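Long-range contact in minor fimbrium subunit Mfa5 (Porphyromonas gingivalis ATCC 33277, PDB 6TO1), which serves as an accessory subunit of the minor fimbriae, surface pili that mediate biofilm formation and adhesion to host cells and other oral bacteria: residues A250-I263 with P291-P303. Numbering follows the deposited sequence. Where two conformers were deposited one is given.
Sequences ADFIGETGNANDPI and PTHSSKVGRRNLP
Ile253 lays its side chain over one face of the Arg299 guanidinium in one of the two conformers modelled for that arginine: the isoleucine CB stands 4.1 Å above the plane, over the centre, and its CD1 reaches Arg299 NH1 at 3.7 Å. The two side chains cross at about a right angle. In the same conformer Arg299 NE gives a weak, bent bond to Ala250 O, while the backbone N of Arg299 makes a nearly straight bond to Asp251 O. Arg300, the next residue, sends its chain off at about a right angle to that of Arg299 and grips Asp261 end-on, NH2 to OD1 at 2.8 Å and NH1 to OD2 at 3.0 Å. The carboxylate, carried toward Arg300 with CG anti to the backbone N of Asp261, is nearly coplanar with the guanidinium, 21° apart, as expected of a two-pronged salt bridge. Asp261 is also the N-cap of helix 262-272: OD2 takes Ile263 N on its anti lone pair and meets NH1 on the syn side, so one oxygen joins the cap to the ion pair, and Asn342 OD1 is a further partner of Arg300 NH1. Next to the Arg299 contact, Ile253 and Val297 form an antiparallel hydrogen-bonded pair; strand 252-253 is outermost, within this chain, in a small four-stranded mixed sheet, separate from the six-stranded central sheet of the von Willebrand factor A domain. Val297 CG2 packs on Ile263 CG2 at 3.8 Å, setting the start of helix 262-272 against strand 296-298. Near Glu255 a water bridges the two segments, taking Glu255 N and donating to His293 O and Ser295 O. A second water accepts from Gly254 N and Lys296 NZ. At this end His293 ND1 donates to the syn lone pair of Glu255 OE2 at 2.6 Å, only 2° out of the ring plane, although the carboxylate itself is turned 58° from the ring.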
ATOM      1  N   ALA A 250      23.307 -33.282 -34.365  1.00 23.56           N
ATOM      2  CA  ALA A 250      22.308 -33.331 -33.307  1.00 26.18           C
ATOM      3  C   ALA A 250      21.835 -31.945 -32.898  1.00 21.89           C
ATOM      4  O   ALA A 250      20.913 -31.832 -32.095  1.00 23.68           O
ATOM      5  CB  ALA A 250      22.848 -34.072 -32.083  1.00 26.05           C
ATOM      6  N   ASP A 251      22.435 -30.898 -33.441  1.00 21.60           N
ATOM      7  CA  ASP A 251      22.022 -29.533 -33.178  1.00 24.80           C
ATOM      8  C   ASP A 251      20.923 -29.076 -34.130  1.00 22.62           C
ATOM      9  O   ASP A 251      20.560 -27.892 -34.125  1.00 22.07           O
ATOM     10  CB  ASP A 251      23.250 -28.633 -33.271  1.00 20.87           C
ATOM     11  CG  ASP A 251      24.290 -28.965 -32.219  1.00 24.72           C
ATOM     12  OD1 ASP A 251      23.887 -29.443 -31.130  1.00 23.80           O
ATOM     13  OD2 ASP A 251      25.490 -28.719 -32.468  1.00 22.54           O
ATOM     14  N   PHE A 252      20.395 -29.994 -34.943  1.00 21.44           N
ATOM     15  CA  PHE A 252      19.388 -29.710 -35.952  1.00 21.67           C
ATOM     16  C   PHE A 252      18.243 -30.678 -35.739  1.00 20.85           C
ATOM     17  O   PHE A 252      18.394 -31.697 -35.051  1.00 22.02           O
ATOM     18  CB  PHE A 252      19.948 -29.830 -37.380  1.00 19.07           C
ATOM     19  CG  PHE A 252      21.115 -28.938 -37.623  1.00 19.63           C
ATOM     20  CD1 PHE A 252      20.982 -27.796 -38.369  1.00 20.07           C
ATOM     21  CD2 PHE A 252      22.363 -29.239 -37.081  1.00 22.10           C
ATOM     22  CE1 PHE A 252      22.068 -26.944 -38.573  1.00 19.83           C
ATOM     23  CE2 PHE A 252      23.438 -28.397 -37.248  1.00 23.66           C
ATOM     24  CZ  PHE A 252      23.310 -27.255 -38.017  1.00 25.28           C
ATOM     25  N   ILE A 253      17.099 -30.360 -36.342  1.00 20.19           N
ATOM     26  CA  ILE A 253      15.891 -31.153 -36.168  1.00 19.11           C
ATOM     27  C   ILE A 253      15.072 -31.100 -37.440  1.00 21.94           C
ATOM     28  O   ILE A 253      15.103 -30.120 -38.177  1.00 19.48           O
ATOM     29  CB  ILE A 253      15.098 -30.640 -34.940  1.00 25.93           C
ATOM     30  CG1 ILE A 253      13.909 -31.542 -34.602  1.00 25.09           C
ATOM     31  CG2 ILE A 253      14.577 -29.208 -35.180  1.00 22.89           C
ATOM     32  CD1 ILE A 253      13.229 -31.124 -33.300  1.00 26.02           C
ATOM     33  N   GLY A 254      14.312 -32.173 -37.681  1.00 20.77           N
ATOM     34  CA  GLY A 254      13.441 -32.262 -38.827  1.00 18.73           C
ATOM     35  C   GLY A 254      11.999 -31.868 -38.528  1.00 16.92           C
ATOM     36  O   GLY A 254      11.640 -31.508 -37.413  1.00 17.69           O
ATOM     37  N   GLU A 255      11.172 -31.993 -39.569  1.00 21.07           N
ATOM     38  CA  GLU A 255       9.750 -31.675 -39.506  1.00 19.74           C
ATOM     39  C   GLU A 255       9.100 -32.298 -38.278  1.00 25.58           C
ATOM     40  O   GLU A 255       9.342 -33.466 -37.946  1.00 21.41           O
ATOM     41  CB  GLU A 255       9.052 -32.167 -40.791  1.00 27.24           C
ATOM     42  CG  GLU A 255       9.348 -31.349 -42.049  1.00 22.91           C
ATOM     43  CD  GLU A 255       8.694 -31.879 -43.324  1.00 20.54           C
ATOM     44  OE1 GLU A 255       8.282 -33.070 -43.371  1.00 23.58           O
ATOM     45  OE2 GLU A 255       8.596 -31.109 -44.293  1.00 21.82           O
ATOM     46  N   THR A 256       8.287 -31.498 -37.588  1.00 20.64           N
ATOM     47  CA  THR A 256       7.582 -31.955 -36.408  1.00 26.26           C
ATOM     48  C   THR A 256       6.297 -32.678 -36.752  1.00 22.68           C
ATOM     49  O   THR A 256       5.755 -33.383 -35.900  1.00 26.26           O
ATOM     50  CB  THR A 256       7.202 -30.789 -35.485  1.00 24.08           C
ATOM     51  OG1 THR A 256       6.210 -29.956 -36.111  1.00 23.00           O
ATOM     52  CG2 THR A 256       8.450 -29.954 -35.112  1.00 22.00           C
ATOM     53  N   GLY A 257       5.775 -32.474 -37.952  1.00 19.24           N
ATOM     54  CA  GLY A 257       4.452 -32.937 -38.304  1.00 26.40           C
ATOM     55  C   GLY A 257       3.348 -31.946 -38.026  1.00 26.26           C
ATOM     56  O   GLY A 257       2.208 -32.172 -38.451  1.00 25.95           O
ATOM     57  N   ASN A 258       3.644 -30.866 -37.309  1.00 23.74           N
ATOM     58  CA  ASN A 258       2.715 -29.758 -37.124  1.00 21.42           C
ATOM     59  C   ASN A 258       3.022 -28.732 -38.199  1.00 24.32           C
ATOM     60  O   ASN A 258       4.073 -28.082 -38.163  1.00 22.99           O
ATOM     61  CB  ASN A 258       2.865 -29.185 -35.724  1.00 22.88           C
ATOM     62  CG  ASN A 258       2.111 -27.893 -35.541  1.00 28.60           C
ATOM     63  OD1 ASN A 258       1.306 -27.490 -36.386  1.00 27.84           O
ATOM     64  ND2 ASN A 258       2.390 -27.223 -34.441  1.00 29.64           N
ATOM     65  N   ALA A 259       2.117 -28.602 -39.166  1.00 17.73           N
ATOM     66  CA  ALA A 259       2.346 -27.739 -40.329  1.00 22.22           C
ATOM     67  C   ALA A 259       2.519 -26.270 -39.950  1.00 17.85           C
ATOM     68  O   ALA A 259       3.069 -25.483 -40.744  1.00 20.48           O
ATOM     69  CB  ALA A 259       1.190 -27.865 -41.314  1.00 23.78           C
ATOM     70  N   ASN A 260       2.091 -25.893 -38.765  1.00 20.07           N
ATOM     71  CA  ASN A 260       2.185 -24.520 -38.309  1.00 21.60           C
ATOM     72  C   ASN A 260       3.431 -24.239 -37.481  1.00 18.29           C
ATOM     73  O   ASN A 260       3.625 -23.087 -37.059  1.00 20.95           O
ATOM     74  CB  ASN A 260       0.950 -24.173 -37.482  1.00 21.15           C
ATOM     75  CG  ASN A 260      -0.342 -24.289 -38.286  1.00 26.83           C
ATOM     76  OD1 ASN A 260      -0.572 -23.526 -39.225  1.00 27.07           O
ATOM     77  ND2 ASN A 260      -1.166 -25.258 -37.934  1.00 26.17           N
ATOM     78  N   ASP A 261       4.242 -25.252 -37.184  1.00 20.51           N
ATOM     79  CA  ASP A 261       5.490 -25.014 -36.473  1.00 20.40           C
ATOM     80  C   ASP A 261       6.477 -24.283 -37.383  1.00 16.84           C
ATOM     81  O   ASP A 261       6.571 -24.590 -38.572  1.00 18.33           O
ATOM     82  CB  ASP A 261       6.113 -26.340 -36.016  1.00 18.40           C
ATOM     83  CG  ASP A 261       7.177 -26.146 -34.985  1.00 22.44           C
ATOM     84  OD1 ASP A 261       6.896 -26.402 -33.786  1.00 20.97           O
ATOM     85  OD2 ASP A 261       8.306 -25.712 -35.384  1.00 19.12           O
ATOM     86  N   PRO A 262       7.210 -23.305 -36.858  1.00 18.15           N
ATOM     87  CA  PRO A 262       8.244 -22.645 -37.682  1.00 18.20           C
ATOM     88  C   PRO A 262       9.171 -23.622 -38.410  1.00 16.72           C
ATOM     89  O   PRO A 262       9.580 -23.360 -39.546  1.00 15.59           O
ATOM     90  CB  PRO A 262       8.993 -21.790 -36.644  1.00 16.33           C
ATOM     91  CG  PRO A 262       7.923 -21.390 -35.647  1.00 19.57           C
ATOM     92  CD  PRO A 262       7.054 -22.675 -35.527  1.00 19.65           C
ATOM     93  N   ILE A 263       9.504 -24.749 -37.786  1.00 16.40           N
ATOM     94  CA  ILE A 263      10.344 -25.753 -38.447  1.00 16.28           C
ATOM     95  C   ILE A 263       9.685 -26.215 -39.745  1.00 20.78           C
ATOM     96  O   ILE A 263      10.275 -26.158 -40.829  1.00 16.68           O
ATOM     97  CB  ILE A 263      10.595 -26.943 -37.496  1.00 16.32           C
ATOM     98  CG1 ILE A 263      11.466 -26.509 -36.304  1.00 17.27           C
ATOM     99  CG2 ILE A 263      11.216 -28.118 -38.261  1.00 16.86           C
ATOM    100  CD1 ILE A 263      11.324 -27.366 -35.047  1.00 22.19           C
ATOM    101  N   PRO A 291      16.790 -27.708 -49.670  1.00 17.15           N
ATOM    102  CA  PRO A 291      16.125 -28.621 -48.733  1.00 18.44           C
ATOM    103  C   PRO A 291      14.954 -29.383 -49.337  1.00 19.87           C
ATOM    104  O   PRO A 291      14.329 -28.971 -50.316  1.00 21.08           O
ATOM    105  CB  PRO A 291      15.633 -27.698 -47.613  1.00 20.65           C
ATOM    106  CG  PRO A 291      15.573 -26.353 -48.229  1.00 22.91           C
ATOM    107  CD  PRO A 291      16.631 -26.300 -49.274  1.00 20.65           C
ATOM    108  N   THR A 292      14.692 -30.521 -48.717  1.00 21.37           N
ATOM    109  CA  THR A 292      13.550 -31.375 -48.988  1.00 23.41           C
ATOM    110  C   THR A 292      12.822 -31.633 -47.678  1.00 21.14           C
ATOM    111  O   THR A 292      13.230 -31.166 -46.606  1.00 18.83           O
ATOM    112  CB  THR A 292      13.993 -32.705 -49.611  1.00 21.37           C
ATOM    113  OG1 THR A 292      14.676 -33.479 -48.612  1.00 21.35           O
ATOM    114  CG2 THR A 292      14.880 -32.473 -50.807  1.00 23.17           C
ATOM    115  N   HIS A 293      11.728 -32.416 -47.746  1.00 18.41           N
ATOM    116  CA  HIS A 293      10.993 -32.699 -46.522  1.00 21.48           C
ATOM    117  C   HIS A 293      11.829 -33.437 -45.484  1.00 22.62           C
ATOM    118  O   HIS A 293      11.466 -33.438 -44.299  1.00 24.75           O
ATOM    119  CB  HIS A 293       9.725 -33.509 -46.839  1.00 23.67           C
ATOM    120  CG  HIS A 293       8.625 -32.687 -47.429  1.00 27.54           C
ATOM    121  ND1 HIS A 293       8.010 -31.665 -46.737  1.00 22.69           N
ATOM    122  CD2 HIS A 293       8.038 -32.725 -48.649  1.00 28.91           C
ATOM    123  CE1 HIS A 293       7.101 -31.100 -47.510  1.00 28.00           C
ATOM    124  NE2 HIS A 293       7.087 -31.734 -48.670  1.00 29.51           N
ATOM    125  N   SER A 294      12.922 -34.075 -45.887  1.00 17.64           N
ATOM    126  CA  SER A 294      13.771 -34.817 -44.963  1.00 21.33           C
ATOM    127  C   SER A 294      14.922 -33.985 -44.400  1.00 20.23           C
ATOM    128  O   SER A 294      15.668 -34.479 -43.555  1.00 21.09           O
ATOM    129  CB  SER A 294      14.345 -36.055 -45.662  1.00 26.34           C
ATOM    130  OG  SER A 294      13.279 -36.916 -46.039  1.00 27.70           O
ATOM    131  N   SER A 295      15.066 -32.744 -44.835  1.00 18.95           N
ATOM    132  CA  SER A 295      16.154 -31.902 -44.346  1.00 20.40           C
ATOM    133  C   SER A 295      15.984 -31.529 -42.877  1.00 19.81           C
ATOM    134  O   SER A 295      14.909 -31.628 -42.292  1.00 21.49           O
ATOM    135  CB  SER A 295      16.244 -30.637 -45.190  1.00 19.74           C
ATOM    136  OG  SER A 295      16.610 -30.947 -46.521  1.00 20.15           O
ATOM    137  N   LYS A 296      17.076 -31.047 -42.287  1.00 18.98           N
ATOM    138  CA  LYS A 296      17.151 -30.741 -40.872  1.00 20.87           C
ATOM    139  C   LYS A 296      17.497 -29.264 -40.725  1.00 20.82           C
ATOM    140  O   LYS A 296      18.325 -28.731 -41.473  1.00 18.66           O
ATOM    141  CB  LYS A 296      18.186 -31.617 -40.172  1.00 22.71           C
ATOM    142  CG  LYS A 296      18.012 -33.134 -40.426  1.00 21.50           C
ATOM    143  CD  LYS A 296      16.789 -33.704 -39.743  1.00 20.43           C
ATOM    144  CE  LYS A 296      16.823 -35.251 -39.808  1.00 24.48           C
ATOM    145  NZ  LYS A 296      15.628 -35.875 -39.188  1.00 27.48           N
ATOM    146  N   VAL A 297      16.844 -28.612 -39.780  1.00 16.36           N
ATOM    147  CA  VAL A 297      17.058 -27.193 -39.529  1.00 17.72           C
ATOM    148  C   VAL A 297      17.466 -26.985 -38.087  1.00 17.79           C
ATOM    149  O   VAL A 297      17.242 -27.829 -37.215  1.00 17.51           O
ATOM    150  CB  VAL A 297      15.806 -26.351 -39.878  1.00 17.66           C
ATOM    151  CG1 VAL A 297      15.446 -26.559 -41.359  1.00 19.08           C
ATOM    152  CG2 VAL A 297      14.620 -26.693 -38.974  1.00 21.20           C
ATOM    153  N   GLY A 298      18.059 -25.822 -37.826  1.00 17.06           N
ATOM    154  CA  GLY A 298      18.609 -25.584 -36.505  1.00 16.47           C
ATOM    155  C   GLY A 298      17.547 -25.708 -35.421  1.00 18.08           C
ATOM    156  O   GLY A 298      16.401 -25.276 -35.587  1.00 18.96           O
ATOM    157  N   ARG A 299      17.941 -26.310 -34.304  0.51 18.42           N
ATOM    158  CA  ARG A 299      17.046 -26.433 -33.160  0.51 18.47           C
ATOM    159  C   ARG A 299      16.790 -25.079 -32.505  0.51 17.37           C
ATOM    160  O   ARG A 299      17.509 -24.100 -32.731  0.51 19.45           O
ATOM    161  CB  ARG A 299      17.644 -27.395 -32.131  0.51 18.29           C
ATOM    162  CG  ARG A 299      17.606 -28.843 -32.589  0.51 23.39           C
ATOM    163  CD  ARG A 299      18.255 -29.771 -31.581  0.51 20.06           C
ATOM    164  NE  ARG A 299      17.823 -31.148 -31.783  0.51 19.51           N
ATOM    165  CZ  ARG A 299      16.676 -31.655 -31.329  0.51 32.95           C
ATOM    166  NH1 ARG A 299      15.825 -30.901 -30.640  0.51 30.23           N
ATOM    167  NH2 ARG A 299      16.384 -32.924 -31.579  0.51 29.01           N
ATOM    168  N   ARG A 300      15.753 -25.034 -31.661  1.00 16.30           N
ATOM    169  CA  ARG A 300      15.499 -23.848 -30.852  1.00 18.00           C
ATOM    170  C   ARG A 300      15.684 -24.127 -29.365  1.00 19.67           C
ATOM    171  O   ARG A 300      15.342 -23.276 -28.543  1.00 18.06           O
ATOM    172  CB  ARG A 300      14.100 -23.266 -31.120  1.00 18.37           C
ATOM    173  CG  ARG A 300      12.959 -24.228 -30.972  1.00 18.39           C
ATOM    174  CD  ARG A 300      11.634 -23.468 -31.132  1.00 23.37           C
ATOM    175  NE  ARG A 300      10.478 -24.345 -31.056  1.00 25.60           N
ATOM    176  CZ  ARG A 300       9.806 -24.811 -32.109  1.00 21.10           C
ATOM    177  NH1 ARG A 300      10.170 -24.486 -33.341  1.00 19.53           N
ATOM    178  NH2 ARG A 300       8.781 -25.634 -31.914  1.00 23.32           N
ATOM    179  N   ASN A 301      16.242 -25.286 -28.994  1.00 19.26           N
ATOM    180  CA  ASN A 301      16.426 -25.617 -27.586  1.00 25.47           C
ATOM    181  C   ASN A 301      17.853 -26.020 -27.277  1.00 22.28           C
ATOM    182  O   ASN A 301      18.101 -26.865 -26.414  1.00 19.22           O
ATOM    183  CB  ASN A 301      15.472 -26.727 -27.165  1.00 24.65           C
ATOM    184  CG  ASN A 301      15.740 -28.066 -27.883  1.00 24.49           C
ATOM    185  OD1 ASN A 301      16.259 -28.124 -28.997  1.00 24.25           O
ATOM    186  ND2 ASN A 301      15.339 -29.147 -27.242  1.00 33.65           N
ATOM    187  N   LEU A 302      18.830 -25.399 -27.933  1.00 19.33           N
ATOM    188  CA  LEU A 302      20.210 -25.643 -27.565  1.00 17.47           C
ATOM    189  C   LEU A 302      20.522 -24.985 -26.229  1.00 22.41           C
ATOM    190  O   LEU A 302      19.957 -23.936 -25.892  1.00 20.56           O
ATOM    191  CB  LEU A 302      21.165 -25.096 -28.608  1.00 19.75           C
ATOM    192  CG  LEU A 302      21.039 -25.564 -30.051  1.00 22.04           C
ATOM    193  CD1 LEU A 302      22.099 -24.854 -30.881  1.00 19.52           C
ATOM    194  CD2 LEU A 302      21.235 -27.051 -30.092  1.00 25.23           C
ATOM    195  N   PRO A 303      21.462 -25.539 -25.474  1.00 20.71           N
ATOM    196  CA  PRO A 303      21.957 -24.818 -24.299  1.00 23.66           C
ATOM    197  C   PRO A 303      22.689 -23.538 -24.679  1.00 22.01           C
ATOM    198  O   PRO A 303      23.261 -23.406 -25.761  1.00 20.32           O
ATOM    199  CB  PRO A 303      22.903 -25.826 -23.624  1.00 26.81           C
ATOM    200  CG  PRO A 303      23.286 -26.782 -24.691  1.00 30.58           C
ATOM    201  CD  PRO A 303      22.149 -26.831 -25.689  1.00 23.34           C
TER
HETATM  202  O   HOH W   1      14.831 -34.920 -36.548  1.00 34.36           O
HETATM  203  O   HOH W   2      12.621 -33.021 -41.944  1.00 20.74           O